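PDB 5A62: putative alpha/beta hydrolase fold protein, which probably acts as a carboxylesterase, a hydrolase of the alpha/beta hydrolase fold from an ammonia-oxidizing archaeon. Local coordinates for residues Asp40-Leu45 and Ile252-Glu257; Asp165-Lys170 and Asp174-Val179. All blocks are in the same frame, centred on the assembly; numbering follows the deposited sequence. Where two conformers were deposited one is given.

Interaction 1: residues Asp40-Leu45 and Ile252-Glu257; sequences DYEIQL and IEKPKE
K254 reaches across to the carboxylate of E42 in a salt bridge that illustrates how a buried acid is paid for in an alpha/beta hydrolase fold. Its NZ sits before both oxygens, 2.9 Å from E42 OE1 and 3.0 Å from E42 OE2, and each oxygen offers the syn lone pair, so the ammonium occupies the mouth of the carboxylate. The lysine chain runs extended as far as CE and then bends (chi4 -58°), which swings NZ onto the acid; E42 meets it with a chain folded at chi2 (79°). NZ is further held by the backbone carbonyls of V251, within helix 250-253, and of I38, just ahead of helix 40-48. E42 OE2 has a second partner in the hydroxyl of Y259.

The aliphatic part of the lysine packs as well. CD of K254 lies 3.8 Å from Y41 CB. D40 is modelled in two conformers, and in one of them its OD1 lies 3.6 Å from K254 CE and accepts a weak bond from Y41 N. Through the salt bridge to E42, K254, the first residue past helix 250-253 and with positive phi, joins that turn to helix 40-48. With carboxylate and carbonyls gathered about NZ, the charged form of the lysine is probably favoured.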
ATOM      1  N   ASP A  40      -2.348 -28.958  -3.272  1.00 17.08           N
ATOM      2  CA  ASP A  40      -2.695 -30.215  -3.921  0.60 18.44           C
ATOM      3  C   ASP A  40      -3.072 -31.319  -2.950  1.00 17.73           C
ATOM      4  O   ASP A  40      -4.129 -31.961  -3.050  1.00 17.25           O
ATOM      5  CB  ASP A  40      -1.549 -30.654  -4.883  0.60 19.35           C
ATOM      6  CG  ASP A  40      -0.086 -30.756  -4.225  0.60 20.72           C
ATOM      7  OD1 ASP A  40       0.180 -30.441  -3.023  0.60 20.99           O
ATOM      8  OD2 ASP A  40       0.839 -31.196  -4.982  0.60 24.11           O
ATOM      9  N   TYR A  41      -2.193 -31.537  -1.990  1.00 16.40           N
ATOM     10  CA  TYR A  41      -2.404 -32.537  -1.002  1.00 16.17           C
ATOM     11  C   TYR A  41      -3.647 -32.279  -0.184  1.00 15.95           C
ATOM     12  O   TYR A  41      -4.453 -33.174   0.083  1.00 16.95           O
ATOM     13  CB  TYR A  41      -1.213 -32.653  -0.061  1.00 15.79           C
ATOM     14  CG  TYR A  41      -1.390 -33.628   1.082  1.00 19.03           C
ATOM     15  CD1 TYR A  41      -1.388 -34.989   0.845  1.00 23.24           C
ATOM     16  CD2 TYR A  41      -1.651 -33.181   2.364  1.00 21.58           C
ATOM     17  CE1 TYR A  41      -1.596 -35.893   1.878  1.00 25.35           C
ATOM     18  CE2 TYR A  41      -1.843 -34.073   3.397  1.00 26.44           C
ATOM     19  CZ  TYR A  41      -1.773 -35.431   3.145  1.00 28.15           C
ATOM     20  OH  TYR A  41      -2.001 -36.305   4.205  1.00 31.90           O
ATOM     21  N   GLU A  42      -3.810 -31.052   0.244  1.00 14.00           N
ATOM     22  CA  GLU A  42      -4.907 -30.710   1.097  1.00 13.09           C
ATOM     23  C   GLU A  42      -6.250 -30.874   0.378  1.00 14.95           C
ATOM     24  O   GLU A  42      -7.218 -31.279   1.020  1.00 14.34           O
ATOM     25  CB  GLU A  42      -4.804 -29.226   1.577  1.00 13.84           C
ATOM     26  CG  GLU A  42      -3.698 -28.989   2.552  1.00 14.82           C
ATOM     27  CD  GLU A  42      -2.346 -28.877   1.966  1.00 14.37           C
ATOM     28  OE1 GLU A  42      -2.106 -28.927   0.742  1.00 15.31           O
ATOM     29  OE2 GLU A  42      -1.406 -28.685   2.795  1.00 19.83           O
ATOM     30  N   ILE A  43      -6.346 -30.533  -0.901  1.00 14.12           N
ATOM     31  CA  ILE A  43      -7.598 -30.700  -1.630  1.00 14.44           C
ATOM     32  C   ILE A  43      -7.967 -32.192  -1.622  1.00 16.13           C
ATOM     33  O   ILE A  43      -9.110 -32.518  -1.261  1.00 16.44           O
ATOM     34  CB  ILE A  43      -7.485 -30.130  -3.034  1.00 16.41           C
ATOM     35  CG1 ILE A  43      -7.400 -28.601  -2.975  1.00 17.12           C
ATOM     36  CG2 ILE A  43      -8.653 -30.598  -3.882  1.00 18.14           C
ATOM     37  CD1 ILE A  43      -6.960 -27.912  -4.245  1.00 15.98           C
ATOM     38  N   GLN A  44      -7.004 -33.038  -1.926  1.00 18.10           N
ATOM     39  CA  GLN A  44      -7.271 -34.494  -1.923  1.00 19.90           C
ATOM     40  C   GLN A  44      -7.636 -34.981  -0.554  1.00 19.62           C
ATOM     41  O   GLN A  44      -8.608 -35.726  -0.422  1.00 18.94           O
ATOM     42  CB  GLN A  44      -6.068 -35.272  -2.484  1.00 25.29           C
ATOM     43  CG  GLN A  44      -5.869 -35.002  -3.979  1.00 28.12           C
ATOM     44  CD  GLN A  44      -7.168 -35.009  -4.812  1.00 35.85           C
ATOM     45  OE1 GLN A  44      -7.449 -34.083  -5.583  1.00 42.35           O
ATOM     46  NE2 GLN A  44      -7.984 -36.053  -4.635  1.00 37.97           N
ATOM     47  N   LEU A  45      -6.946 -34.562   0.486  1.00 18.21           N
ATOM     48  CA  LEU A  45      -7.243 -35.022   1.834  1.00 17.65           C
ATOM     49  C   LEU A  45      -8.637 -34.586   2.261  1.00 18.73           C
ATOM     50  O   LEU A  45      -9.402 -35.348   2.854  1.00 20.25           O
ATOM     51  CB  LEU A  45      -6.171 -34.507   2.805  1.00 20.22           C
ATOM     52  CG  LEU A  45      -6.476 -34.621   4.279  1.00 23.44           C
ATOM     53  CD1 LEU A  45      -6.379 -36.068   4.696  1.00 25.81           C
ATOM     54  CD2 LEU A  45      -5.511 -33.755   5.079  1.00 24.53           C
ATOM     55  N   ILE A 252       4.583 -25.867   2.324  1.00 12.78           N
ATOM     56  CA  ILE A 252       5.443 -26.539   1.352  1.00 12.66           C
ATOM     57  C   ILE A 252       5.940 -27.856   1.960  1.00 13.99           C
ATOM     58  O   ILE A 252       5.956 -28.861   1.239  1.00 15.05           O
ATOM     59  CB  ILE A 252       6.655 -25.654   1.018  1.00 13.33           C
ATOM     60  CG1 ILE A 252       6.191 -24.402   0.299  1.00 15.31           C
ATOM     61  CG2 ILE A 252       7.741 -26.400   0.233  1.00 14.47           C
ATOM     62  CD1 ILE A 252       5.550 -24.607  -1.017  1.00 16.47           C
ATOM     63  N   GLU A 253       6.358 -27.845   3.230  1.00 13.93           N
ATOM     64  CA  GLU A 253       6.921 -29.047   3.843  1.00 15.26           C
ATOM     65  C   GLU A 253       5.872 -30.092   4.194  1.00 15.46           C
ATOM     66  O   GLU A 253       6.179 -31.278   4.213  1.00 16.68           O
ATOM     67  CB  GLU A 253       7.679 -28.679   5.070  1.00 17.98           C
ATOM     68  CG  GLU A 253       8.915 -27.880   4.678  1.00 22.59           C
ATOM     69  CD  GLU A 253       9.978 -27.857   5.766  1.00 31.25           C
ATOM     70  OE1 GLU A 253       9.696 -28.310   6.908  1.00 45.42           O
ATOM     71  OE2 GLU A 253      11.102 -27.398   5.506  1.00 30.05           O
ATOM     72  N   LYS A 254       4.661 -29.654   4.521  1.00 13.08           N
ATOM     73  CA  LYS A 254       3.522 -30.535   4.807  1.00 13.10           C
ATOM     74  C   LYS A 254       3.839 -31.564   5.884  1.00 13.71           C
ATOM     75  O   LYS A 254       3.666 -32.764   5.667  1.00 14.85           O
ATOM     76  CB  LYS A 254       2.982 -31.202   3.514  1.00 13.78           C
ATOM     77  CG  LYS A 254       2.617 -30.177   2.442  1.00 15.62           C
ATOM     78  CD  LYS A 254       1.717 -30.714   1.343  1.00 16.21           C
ATOM     79  CE  LYS A 254       1.387 -29.687   0.244  1.00 17.61           C
ATOM     80  NZ  LYS A 254       0.754 -28.495   0.740  1.00 16.99           N
ATOM     81  N   PRO A 255       4.212 -31.119   7.066  1.00 14.17           N
ATOM     82  CA  PRO A 255       4.433 -32.111   8.122  1.00 15.71           C
ATOM     83  C   PRO A 255       3.183 -32.770   8.548  1.00 14.80           C
ATOM     84  O   PRO A 255       2.128 -32.160   8.700  1.00 14.99           O
ATOM     85  CB  PRO A 255       5.045 -31.277   9.235  1.00 15.90           C
ATOM     86  CG  PRO A 255       4.485 -29.922   9.019  1.00 16.45           C
ATOM     87  CD  PRO A 255       4.446 -29.753   7.534  1.00 14.80           C
ATOM     88  N   LYS A 256       3.271 -34.070   8.846  1.00 15.88           N
ATOM     89  CA  LYS A 256       2.078 -34.820   9.198  1.00 17.13           C
ATOM     90  C   LYS A 256       1.287 -34.262  10.381  1.00 16.38           C
ATOM     91  O   LYS A 256       0.060 -34.229  10.394  1.00 17.25           O
ATOM     92  CB  LYS A 256       2.465 -36.276   9.538  1.00 23.00           C
ATOM     93  CG  LYS A 256       1.260 -37.117   9.943  1.00 30.54           C
ATOM     94  CD  LYS A 256       1.650 -38.544  10.315  1.00 37.63           C
ATOM     95  CE  LYS A 256       0.478 -39.504  10.134  1.00 40.32           C
ATOM     96  NZ  LYS A 256      -0.567 -39.335  11.180  1.00 44.17           N
ATOM     97  N   GLU A 257       2.001 -33.728  11.377  1.00 15.55           N
ATOM     98  CA  GLU A 257       1.337 -33.209  12.540  1.00 16.03           C
ATOM     99  C   GLU A 257       0.367 -32.069  12.181  1.00 15.63           C
ATOM    100  O   GLU A 257      -0.645 -31.892  12.796  1.00 15.36           O
ATOM    101  CB  GLU A 257       2.320 -32.693  13.596  1.00 16.13           C
ATOM    102  CG  GLU A 257       1.656 -32.405  14.907  1.00 18.88           C
ATOM    103  CD  GLU A 257       2.574 -31.841  15.974  1.00 21.05           C
ATOM    104  OE1 GLU A 257       3.704 -31.453  15.641  1.00 22.55           O
ATOM    105  OE2 GLU A 257       2.052 -31.754  17.126  1.00 23.07           O
TER

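Interaction 2: residues Asp165-Lys170 and Asp174-Val179; sequences DLFADK and DFFREV
The backbone enters helix 170-180 through an irregular segment, and its first turn is closed by the bond from D174 N to K170 O, 2.9 Å long with an N-H...O angle of 150°. This is a helix N-terminus with an aspartate N-cap, D169, whose side chain caps a backbone N in that turn. The helix belongs to the helical insertion between strands 116-122 and 212-218, consistent with the cap or lid of alpha/beta hydrolases. The same i to i+4 spacing brings the side chains of K170 and D174 together. K170 leaves the backbone with CG anti to its N (chi1 -179°), stays extended to CE and turns at the last torsion, placing NZ 2.6 Å from D174 OD2 on the syn lone pair. In one of the two conformers modelled for R177, D174 OD1 takes a weak, bent bond from R177 NH1, completing a salt-bridge network, and R177 NE makes a salt bridge to E154 of helix 149-157.

Away from these charges, the preceding loop folds F167 back over the helix. Its side chain crosses that of F176 at about a right angle, and the two ring planes are inclined at 47° with centroids 5.7 Å apart, an oblique aromatic pair. L166 CG lies above one face of the F167 ring, offset toward the rim. Around the pair, L157 touches both phenylalanines, and W249 meets F176 edge-to-face. The loop thus packs through apolar groups, while the charges run along the helix. The nearest apolar approach sets F167 CE2 3.6 Å from F176 CB.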
ATOM      1  N   ASP A 165      19.535 -23.347   4.639  1.00 33.63           N
ATOM      2  CA  ASP A 165      18.723 -22.859   3.537  1.00 31.88           C
ATOM      3  C   ASP A 165      17.306 -22.858   3.998  1.00 25.07           C
ATOM      4  O   ASP A 165      16.956 -23.420   5.000  1.00 26.96           O
ATOM      5  CB  ASP A 165      18.873 -23.757   2.338  1.00 32.24           C
ATOM      6  CG  ASP A 165      20.208 -23.550   1.627  1.00 39.73           C
ATOM      7  OD1 ASP A 165      20.985 -22.644   2.043  1.00 44.70           O
ATOM      8  OD2 ASP A 165      20.449 -24.269   0.647  1.00 39.75           O
ATOM      9  N   LEU A 166      16.458 -22.220   3.214  1.00 21.42           N
ATOM     10  CA  LEU A 166      15.050 -22.185   3.515  1.00 17.19           C
ATOM     11  C   LEU A 166      14.434 -23.605   3.702  1.00 16.52           C
ATOM     12  O   LEU A 166      13.664 -23.803   4.617  1.00 17.83           O
ATOM     13  CB  LEU A 166      14.309 -21.483   2.387  1.00 15.86           C
ATOM     14  CG  LEU A 166      12.831 -21.140   2.622  1.00 16.00           C
ATOM     15  CD1 LEU A 166      12.617 -20.304   3.862  1.00 19.76           C
ATOM     16  CD2 LEU A 166      12.284 -20.398   1.458  1.00 16.94           C
ATOM     17  N   PHE A 167      14.766 -24.566   2.854  1.00 15.88           N
ATOM     18  CA  PHE A 167      14.307 -25.944   2.994  1.00 15.60           C
ATOM     19  C   PHE A 167      15.515 -26.821   3.019  1.00 19.49           C
ATOM     20  O   PHE A 167      16.438 -26.668   2.167  1.00 22.75           O
ATOM     21  CB  PHE A 167      13.417 -26.335   1.811  1.00 13.52           C
ATOM     22  CG  PHE A 167      12.229 -25.424   1.632  1.00 12.85           C
ATOM     23  CD1 PHE A 167      11.163 -25.495   2.530  1.00 14.12           C
ATOM     24  CD2 PHE A 167      12.178 -24.487   0.634  1.00 12.90           C
ATOM     25  CE1 PHE A 167      10.087 -24.645   2.416  1.00 13.57           C
ATOM     26  CE2 PHE A 167      11.104 -23.619   0.522  1.00 13.07           C
ATOM     27  CZ  PHE A 167      10.055 -23.681   1.428  1.00 14.25           C
ATOM     28  N   ALA A 168      15.461 -27.809   3.874  1.00 20.55           N
ATOM     29  CA  ALA A 168      16.552 -28.794   3.951  1.00 23.97           C
ATOM     30  C   ALA A 168      16.554 -29.814   2.792  1.00 24.31           C
ATOM     31  O   ALA A 168      17.595 -30.271   2.380  1.00 27.85           O
ATOM     32  CB  ALA A 168      16.448 -29.542   5.257  1.00 23.38           C
ATOM     33  N   ASP A 169      15.361 -30.124   2.284  1.00 19.50           N
ATOM     34  CA  ASP A 169      15.079 -31.149   1.284  1.00 19.02           C
ATOM     35  C   ASP A 169      14.892 -30.451  -0.078  1.00 17.71           C
ATOM     36  O   ASP A 169      14.001 -29.589  -0.232  1.00 15.98           O
ATOM     37  CB  ASP A 169      13.847 -31.921   1.777  1.00 19.77           C
ATOM     38  CG  ASP A 169      13.469 -33.120   0.881  1.00 22.61           C
ATOM     39  OD1 ASP A 169      13.950 -33.229  -0.294  1.00 18.95           O
ATOM     40  OD2 ASP A 169      12.667 -33.914   1.398  1.00 28.81           O
ATOM     41  N   LYS A 170      15.714 -30.776  -1.078  1.00 16.51           N
ATOM     42  CA  LYS A 170      15.597 -30.285  -2.451  1.00 16.81           C
ATOM     43  C   LYS A 170      14.221 -30.505  -2.962  1.00 15.31           C
ATOM     44  O   LYS A 170      13.756 -29.715  -3.789  1.00 16.05           O
ATOM     45  CB  LYS A 170      16.620 -30.908  -3.455  1.00 19.01           C
ATOM     46  CG  LYS A 170      16.524 -30.370  -4.909  1.00 19.36           C
ATOM     47  CD  LYS A 170      17.661 -30.806  -5.847  1.00 21.81           C
ATOM     48  CE  LYS A 170      17.490 -30.308  -7.254  1.00 21.29           C
ATOM     49  NZ  LYS A 170      16.351 -30.898  -7.925  1.00 24.40           N
ATOM     50  N   ASP A 174      12.116 -27.516  -4.611  1.00  9.87           N
ATOM     51  CA  ASP A 174      11.665 -27.531  -5.931  1.00 10.65           C
ATOM     52  C   ASP A 174      10.156 -27.334  -6.018  1.00 10.51           C
ATOM     53  O   ASP A 174       9.691 -26.694  -6.977  1.00 12.12           O
ATOM     54  CB  ASP A 174      12.092 -28.870  -6.599  1.00 12.18           C
ATOM     55  CG  ASP A 174      13.498 -28.876  -6.974  1.00 15.20           C
ATOM     56  OD1 ASP A 174      14.191 -27.879  -7.047  1.00 17.59           O
ATOM     57  OD2 ASP A 174      13.997 -30.004  -7.283  1.00 20.65           O
ATOM     58  N   PHE A 175       9.404 -27.834  -5.062  1.00 11.27           N
ATOM     59  CA  PHE A 175       7.975 -27.552  -4.952  1.00 11.38           C
ATOM     60  C   PHE A 175       7.730 -26.029  -4.749  1.00 13.00           C
ATOM     61  O   PHE A 175       6.962 -25.408  -5.509  1.00 12.23           O
ATOM     62  CB  PHE A 175       7.416 -28.383  -3.838  1.00 12.51           C
ATOM     63  CG  PHE A 175       5.950 -28.177  -3.504  1.00 13.72           C
ATOM     64  CD1 PHE A 175       5.012 -27.905  -4.462  1.00 15.74           C
ATOM     65  CD2 PHE A 175       5.532 -28.305  -2.196  1.00 17.01           C
ATOM     66  CE1 PHE A 175       3.650 -27.782  -4.096  1.00 14.96           C
ATOM     67  CE2 PHE A 175       4.199 -28.127  -1.858  1.00 19.22           C
ATOM     68  CZ  PHE A 175       3.269 -27.893  -2.838  1.00 15.63           C
ATOM     69  N   PHE A 176       8.501 -25.427  -3.857  1.00 11.12           N
ATOM     70  CA  PHE A 176       8.439 -24.007  -3.692  1.00 10.44           C
ATOM     71  C   PHE A 176       8.726 -23.268  -4.982  1.00 11.10           C
ATOM     72  O   PHE A 176       8.000 -22.320  -5.351  1.00 10.90           O
ATOM     73  CB  PHE A 176       9.393 -23.543  -2.604  1.00 10.55           C
ATOM     74  CG  PHE A 176       9.485 -22.058  -2.462  1.00 10.90           C
ATOM     75  CD1 PHE A 176       8.611 -21.387  -1.683  1.00 10.88           C
ATOM     76  CD2 PHE A 176      10.466 -21.371  -3.117  1.00 12.42           C
ATOM     77  CE1 PHE A 176       8.692 -20.010  -1.567  1.00 12.10           C
ATOM     78  CE2 PHE A 176      10.565 -19.995  -2.970  1.00 14.49           C
ATOM     79  CZ  PHE A 176       9.646 -19.360  -2.201  1.00 12.11           C
ATOM     80  N   ARG A 177       9.766 -23.639  -5.722  1.00 10.88           N
ATOM     81  CA  ARG A 177      10.065 -23.001  -7.012  0.50 11.68           C
ATOM     82  C   ARG A 177       8.903 -23.048  -7.947  1.00 12.45           C
ATOM     83  O   ARG A 177       8.537 -22.018  -8.523  1.00 13.44           O
ATOM     84  CB  ARG A 177      11.212 -23.687  -7.748  0.50 11.41           C
ATOM     85  CG  ARG A 177      12.573 -23.408  -7.157  0.50 11.40           C
ATOM     86  CD  ARG A 177      13.688 -24.128  -7.930  0.50 11.92           C
ATOM     87  NE  ARG A 177      15.030 -23.749  -7.450  0.50 12.87           N
ATOM     88  CZ  ARG A 177      15.738 -24.443  -6.557  0.50 13.03           C
ATOM     89  NH1 ARG A 177      15.281 -25.580  -6.048  0.50 14.01           N
ATOM     90  NH2 ARG A 177      16.925 -23.989  -6.139  0.50 14.39           N
ATOM     91  N   GLU A 178       8.344 -24.251  -8.100  0.60 13.40           N
ATOM     92  CA  GLU A 178       7.183 -24.477  -8.967  0.60 15.08           C
ATOM     93  C   GLU A 178       6.127 -23.451  -8.657  0.60 13.49           C
ATOM     94  O   GLU A 178       5.727 -22.702  -9.593  0.60 13.07           O
ATOM     95  CB  GLU A 178       6.607 -25.917  -8.894  0.60 17.45           C
ATOM     96  CG  GLU A 178       5.592 -26.230 -10.034  0.60 21.80           C
ATOM     97  CD  GLU A 178       6.185 -26.675 -11.391  0.60 24.73           C
ATOM     98  OE1 GLU A 178       7.182 -26.071 -11.904  0.60 24.54           O
ATOM     99  OE2 GLU A 178       5.600 -27.637 -12.003  0.60 19.45           O
ATOM    100  N   VAL A 179       5.757 -23.403  -7.375  1.00 12.19           N
ATOM    101  CA  VAL A 179       4.607 -22.617  -6.930  1.00 10.70           C
ATOM    102  C   VAL A 179       4.943 -21.107  -7.087  1.00  9.82           C
ATOM    103  O   VAL A 179       4.236 -20.355  -7.748  1.00  9.48           O
ATOM    104  CB  VAL A 179       4.256 -22.935  -5.506  1.00 11.11           C
ATOM    105  CG1 VAL A 179       3.282 -21.903  -4.888  1.00 12.15           C
ATOM    106  CG2 VAL A 179       3.738 -24.377  -5.377  1.00 12.44           C
TER

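Overall arrangement
The two contacts show how distant and local pairings can meet where the helical insertion between strands 116-122 and 212-218, probably the cap, abuts the elements flanking the sheet. Interaction 1 joins segments 207 residues apart in the chain; interaction 2, between neighbouring segments, is nested inside the long loop that interaction 1 closes. Their centres lie about 15 Å apart, and they touch directly. I252 and E253 of helix 250-253 pack on F167, while F175 of helix 170-180 lies against I252 and K254, its CE2 3.8 Å from K254 CE. Helix 250-253 and the turn after it therefore bridge helix 40-48 and helix 170-180, so that elements from early, middle and late in the chain pack together.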